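Local structure of peptidyl-prolyl cis-trans isomerase cyclophilin-type (3BO7) at residues S79-D91 with S106-E118. The protein probably catalyses the cis-trans isomerisation of peptide bonds before proline, helping proteins to fold, and is bound here to cyclosporin A. Sequence-based numbering, arbitrary orientation.
With SO4 (sulfate ion), chain I; SO4 (sulfate ion), chain J; SO4 (sulfate ion), chain K.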
loop_
_atom_site.group_PDB
_atom_site.type_symbol
_atom_site.label_atom_id
_atom_site.label_comp_id
_atom_site.label_asym_id
_atom_site.label_seq_id
_atom_site.Cartn_x
_atom_site.Cartn_y
_atom_site.Cartn_z
ATOM N N SER A 79 12.979 1.804 5.602
ATOM C CA SER A 79 12.189 1.789 4.383
ATOM C C SER A 79 13.041 2.131 3.165
ATOM O O SER A 79 13.819 3.089 3.172
ATOM C CB SER A 79 10.991 2.734 4.496
ATOM O OG SER A 79 9.967 2.170 5.294
ATOM N N ILE A 80 12.889 1.316 2.132
ATOM C CA ILE A 80 13.617 1.462 0.885
ATOM C C ILE A 80 12.637 1.188 -0.247
ATOM O O ILE A 80 11.582 0.590 -0.017
ATOM C CB ILE A 80 14.798 0.450 0.792
ATOM C CG1 ILE A 80 14.350 -0.959 1.223
ATOM C CG2 ILE A 80 16.007 0.944 1.606
ATOM C CD1 ILE A 80 15.273 -2.080 0.771
ATOM N N SER A 81 12.969 1.625 -1.458
ATOM C CA SER A 81 12.229 1.185 -2.627
ATOM C C SER A 81 12.760 -0.186 -3.060
ATOM O O SER A 81 13.767 -0.661 -2.527
ATOM C CB SER A 81 12.352 2.200 -3.759
ATOM O OG SER A 81 13.662 2.218 -4.279
ATOM N N GLY A 82 12.088 -0.810 -4.027
ATOM C CA GLY A 82 12.508 -2.105 -4.553
ATOM C C GLY A 82 13.688 -2.088 -5.513
ATOM O O GLY A 82 14.214 -3.143 -5.849
ATOM N N PHE A 83 14.096 -0.902 -5.961
ATOM C CA PHE A 83 15.204 -0.738 -6.907
ATOM C C PHE A 83 16.590 -0.899 -6.255
ATOM O O PHE A 83 16.723 -0.713 -5.048
ATOM C CB PHE A 83 15.078 0.614 -7.616
ATOM C CG PHE A 83 13.752 0.800 -8.342
ATOM C CD1 PHE A 83 13.407 -0.018 -9.423
ATOM C CD2 PHE A 83 12.855 1.793 -7.945
ATOM C CE1 PHE A 83 12.185 0.144 -10.089
ATOM C CE2 PHE A 83 11.636 1.970 -8.609
ATOM C CZ PHE A 83 11.301 1.141 -9.688
ATOM N N PRO A 84 17.622 -1.297 -7.036
ATOM C CA PRO A 84 18.988 -1.346 -6.469
ATOM C C PRO A 84 19.445 -0.027 -5.848
ATOM O O PRO A 84 19.395 1.017 -6.492
ATOM C CB PRO A 84 19.877 -1.705 -7.675
ATOM C CG PRO A 84 19.016 -1.557 -8.893
ATOM C CD PRO A 84 17.597 -1.788 -8.429
ATOM N N GLY A 85 19.887 -0.086 -4.599
ATOM C CA GLY A 85 20.306 1.111 -3.880
ATOM C C GLY A 85 19.224 1.602 -2.937
ATOM O O GLY A 85 19.522 2.261 -1.941
ATOM N N GLY A 86 17.968 1.288 -3.256
ATOM C CA GLY A 86 16.828 1.621 -2.402
ATOM C C GLY A 86 16.419 3.084 -2.370
ATOM O O GLY A 86 15.676 3.486 -1.494
ATOM N N ALA A 87 16.883 3.882 -3.327
ATOM C CA ALA A 87 16.600 5.318 -3.337
ATOM C C ALA A 87 15.117 5.587 -3.629
ATOM O O ALA A 87 14.458 4.748 -4.240
ATOM C CB ALA A 87 17.481 6.016 -4.353
ATOM N N PRO A 88 14.584 6.748 -3.181
ATOM C CA PRO A 88 13.202 7.097 -3.522
ATOM C C PRO A 88 13.007 7.270 -5.012
ATOM O O PRO A 88 13.950 7.619 -5.715
ATOM C CB PRO A 88 12.985 8.437 -2.804
ATOM C CG PRO A 88 14.346 8.962 -2.555
ATOM C CD PRO A 88 15.203 7.774 -2.319
ATOM N N PHE A 89 11.789 7.030 -5.488
ATOM C CA PHE A 89 11.489 7.216 -6.901
ATOM C C PHE A 89 10.413 8.276 -7.115
ATOM O O PHE A 89 9.669 8.632 -6.188
ATOM C CB PHE A 89 11.143 5.883 -7.601
ATOM C CG PHE A 89 9.993 5.146 -6.987
ATOM C CD1 PHE A 89 8.681 5.375 -7.422
ATOM C CD2 PHE A 89 10.209 4.223 -5.982
ATOM C CE1 PHE A 89 7.613 4.695 -6.852
ATOM C CE2 PHE A 89 9.149 3.540 -5.411
ATOM C CZ PHE A 89 7.847 3.773 -5.845
ATOM N N GLU A 90 10.359 8.782 -8.344
ATOM C CA GLU A 90 9.489 9.887 -8.705
ATOM C C GLU A 90 8.013 9.503 -8.730
ATOM O O GLU A 90 7.649 8.328 -8.870
ATOM C CB GLU A 90 9.916 10.480 -10.045
ATOM C CG GLU A 90 11.280 11.173 -9.999
ATOM C CD GLU A 90 11.645 11.888 -11.296
ATOM O OE1 GLU A 90 12.780 12.430 -11.383
ATOM O OE2 GLU A 90 10.802 11.915 -12.224
ATOM N N ASP A 91 7.168 10.509 -8.572
ATOM C CA ASP A 91 5.733 10.318 -8.602
ATOM C C ASP A 91 5.263 9.976 -10.013
ATOM O O ASP A 91 5.916 10.327 -11.006
ATOM C CB ASP A 91 5.023 11.580 -8.097
ATOM C CG ASP A 91 5.293 11.859 -6.622
ATOM O OD1 ASP A 91 5.262 10.908 -5.803
ATOM O OD2 ASP A 91 5.531 13.042 -6.283
ATOM N N SER A 106 -2.513 3.331 -3.191
ATOM C CA SER A 106 -1.742 4.527 -3.464
ATOM C C SER A 106 -0.491 4.632 -2.575
ATOM O O SER A 106 -0.396 3.956 -1.548
ATOM C CB SER A 106 -2.650 5.734 -3.291
ATOM O OG SER A 106 -2.039 6.902 -3.784
ATOM N N MET A 107 0.464 5.466 -2.987
ATOM C CA MET A 107 1.732 5.642 -2.254
ATOM C C MET A 107 1.675 6.736 -1.187
ATOM O O MET A 107 1.265 7.859 -1.456
ATOM C CB MET A 107 2.890 5.960 -3.216
ATOM C CG MET A 107 3.402 4.800 -4.069
ATOM S SD MET A 107 3.966 3.347 -3.133
ATOM C CE MET A 107 5.384 3.987 -2.231
ATOM N N ALA A 108 2.091 6.397 0.026
ATOM C CA ALA A 108 2.388 7.396 1.041
ATOM C C ALA A 108 3.740 8.066 0.713
ATOM O O ALA A 108 4.619 7.452 0.092
ATOM C CB ALA A 108 2.417 6.751 2.409
ATOM N N ASN A 109 3.911 9.318 1.139
ATOM C CA ASN A 109 5.184 10.024 0.958
ATOM C C ASN A 109 5.364 11.174 1.947
ATOM O O ASN A 109 4.599 11.294 2.902
ATOM C CB ASN A 109 5.311 10.532 -0.480
ATOM C CG ASN A 109 4.143 11.399 -0.895
ATOM O OD1 ASN A 109 3.878 12.444 -0.286
ATOM N ND2 ASN A 109 3.436 10.975 -1.941
ATOM N N ASP A 110 6.392 11.995 1.719
ATOM C CA ASP A 110 6.647 13.200 2.508
ATOM C C ASP A 110 6.915 14.383 1.571
ATOM O O ASP A 110 7.818 15.199 1.824
ATOM C CB ASP A 110 7.849 12.998 3.438
ATOM C CG ASP A 110 7.516 12.179 4.660
ATOM O OD1 ASP A 110 6.351 12.206 5.091
ATOM O OD2 ASP A 110 8.420 11.512 5.210
ATOM N N GLY A 111 6.130 14.470 0.503
ATOM C CA GLY A 111 6.334 15.468 -0.548
ATOM C C GLY A 111 6.717 14.842 -1.885
ATOM O O GLY A 111 6.762 13.617 -2.016
ATOM N N LYS A 112 6.992 15.692 -2.873
ATOM C CA LYS A 112 7.385 15.273 -4.223
ATOM C C LYS A 112 8.447 14.198 -4.231
ATOM O O LYS A 112 9.439 14.293 -3.502
ATOM C CB LYS A 112 7.986 16.447 -4.993
ATOM C CG LYS A 112 7.059 17.585 -5.319
ATOM C CD LYS A 112 7.794 18.626 -6.165
ATOM C CE LYS A 112 9.199 18.976 -5.623
ATOM N NZ LYS A 112 9.841 20.076 -6.417
ATOM N N HIS A 113 8.241 13.196 -5.080
ATOM C CA HIS A 113 9.253 12.184 -5.407
ATOM C C HIS A 113 10.001 11.603 -4.202
ATOM O O HIS A 113 11.225 11.579 -4.177
ATOM C CB HIS A 113 10.232 12.732 -6.452
ATOM C CG HIS A 113 9.572 13.534 -7.535
ATOM N ND1 HIS A 113 8.564 13.029 -8.329
ATOM C CD2 HIS A 113 9.777 14.806 -7.954
ATOM C CE1 HIS A 113 8.178 13.952 -9.192
ATOM N NE2 HIS A 113 8.896 15.040 -8.984
ATOM N N SER A 114 9.245 11.137 -3.213
ATOM C CA SER A 114 9.804 10.530 -2.003
ATOM C C SER A 114 9.178 9.163 -1.748
ATOM O O SER A 114 8.944 8.778 -0.601
ATOM C CB SER A 114 9.591 11.440 -0.793
ATOM O OG SER A 114 8.230 11.803 -0.674
ATOM N N ASN A 115 8.923 8.432 -2.830
ATOM C CA ASN A 115 8.292 7.120 -2.767
ATOM C C ASN A 115 9.293 6.028 -2.414
ATOM O O ASN A 115 10.336 5.888 -3.055
ATOM C CB ASN A 115 7.622 6.783 -4.102
ATOM C CG ASN A 115 6.524 7.745 -4.468
ATOM O OD1 ASN A 115 5.472 7.770 -3.833
ATOM N ND2 ASN A 115 6.749 8.532 -5.517
ATOM N N LEU A 116 8.968 5.257 -1.389
ATOM C CA LEU A 116 9.789 4.136 -0.984
ATOM C C LEU A 116 8.961 2.855 -0.956
ATOM O O LEU A 116 8.891 2.146 -1.965
ATOM C CB LEU A 116 10.486 4.423 0.358
ATOM C CG LEU A 116 11.633 5.449 0.314
ATOM C CD1 LEU A 116 12.221 5.673 1.702
ATOM C CD2 LEU A 116 12.730 5.034 -0.663
ATOM N N SER A 117 8.321 2.577 0.179
ATOM C CA SER A 117 7.550 1.343 0.357
ATOM C C SER A 117 6.182 1.483 1.044
ATOM O O SER A 117 5.370 0.571 0.988
ATOM C CB SER A 117 8.395 0.298 1.082
ATOM O OG SER A 117 8.444 0.549 2.471
ATOM N N GLU A 118 5.935 2.616 1.695
ATOM C CA GLU A 118 4.681 2.823 2.422
ATOM C C GLU A 118 3.532 3.144 1.484
ATOM O O GLU A 118 3.687 3.908 0.527
ATOM C CB GLU A 118 4.821 3.913 3.483
ATOM C CG GLU A 118 5.422 3.416 4.758
ATOM C CD GLU A 118 5.342 4.428 5.899
ATOM O OE1 GLU A 118 4.216 4.759 6.353
ATOM O OE2 GLU A 118 6.425 4.866 6.360
HETATM S S SO4 I . 12.559 7.033 -10.992
HETATM O O1 SO4 I . 11.176 6.586 -11.018
HETATM O O2 SO4 I . 13.435 5.911 -10.668
HETATM O O3 SO4 I . 12.955 7.578 -12.295
HETATM O O4 SO4 I . 12.681 8.091 -9.992
HETATM S S SO4 J . 7.210 22.608 -5.986
HETATM O O1 SO4 J . 8.172 22.582 -7.090
HETATM O O2 SO4 J . 5.965 21.991 -6.435
HETATM O O3 SO4 J . 7.747 21.874 -4.846
HETATM O O4 SO4 J . 6.950 23.983 -5.572
HETATM S S SO4 K . 11.996 23.219 -5.392
HETATM O O1 SO4 K . 11.542 24.611 -5.397
HETATM O O2 SO4 K . 11.888 22.651 -6.735
HETATM O O3 SO4 K . 13.383 23.141 -4.948
HETATM O O4 SO4 K . 11.166 22.436 -4.478
HETATM O O HOH W 1 3.375 9.386 -4.458
HETATM O O HOH W 2 6.348 11.249 -3.435
#
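Leu116 lies against two separate parts of 79-91. Its CD2 is 3.4 Å from Gly86 O and meets Ser81 N and the ring of Pro88, while CD1 touches Ser79 O. This works because 79-91 doubles back, with Ser81 N bonded to Gly86 O and a type II turn from Phe83 to Gly86.

His113 grips the other end. Its ND1 accepts the N-H of Asp91 at 2.9 Å, almost straight (168°) and in the ring plane. CG of His113 is anti to the carbonyl carbon (chi1 -41°), which turns one face of the imidazole toward CG of Glu90. The backbone N of His113 returns a bond to Asp91 OD2, 3.0 Å, from above the carboxylate plane.

The other carboxylate oxygen, Asp91 OD1, takes three bonds: Asn115 ND2 at 2.8 Å and two waters. One water links it to Asn109 ND2 and Asn115 OD1, the other to Gly111 O and Ser114 N. Asn109 ND2 also donates to Lys132 O. Asn115 ND2 also donates to Phe89 O (3.0 Å), so the amide is held from turning. Phe89 N bonds to Asn115 O in the carbonyl plane and Asn115 N returns a weak bond to Phe89 O, a single antiparallel hydrogen-bonded pair. CB of Asn115 sits over one face of the Phe89 ring, 3.5 Å from its centroid.

The contact joins two loops of the cyclophilin barrel. Residues 108-110 line the bound cyclosporin. Phe89 reaches Ser33 on helix 28-39. Segment 106-118 starts on strand 104-107, where Met107 packs on Phe136 of strand 135-141, and runs on into strand 119-122.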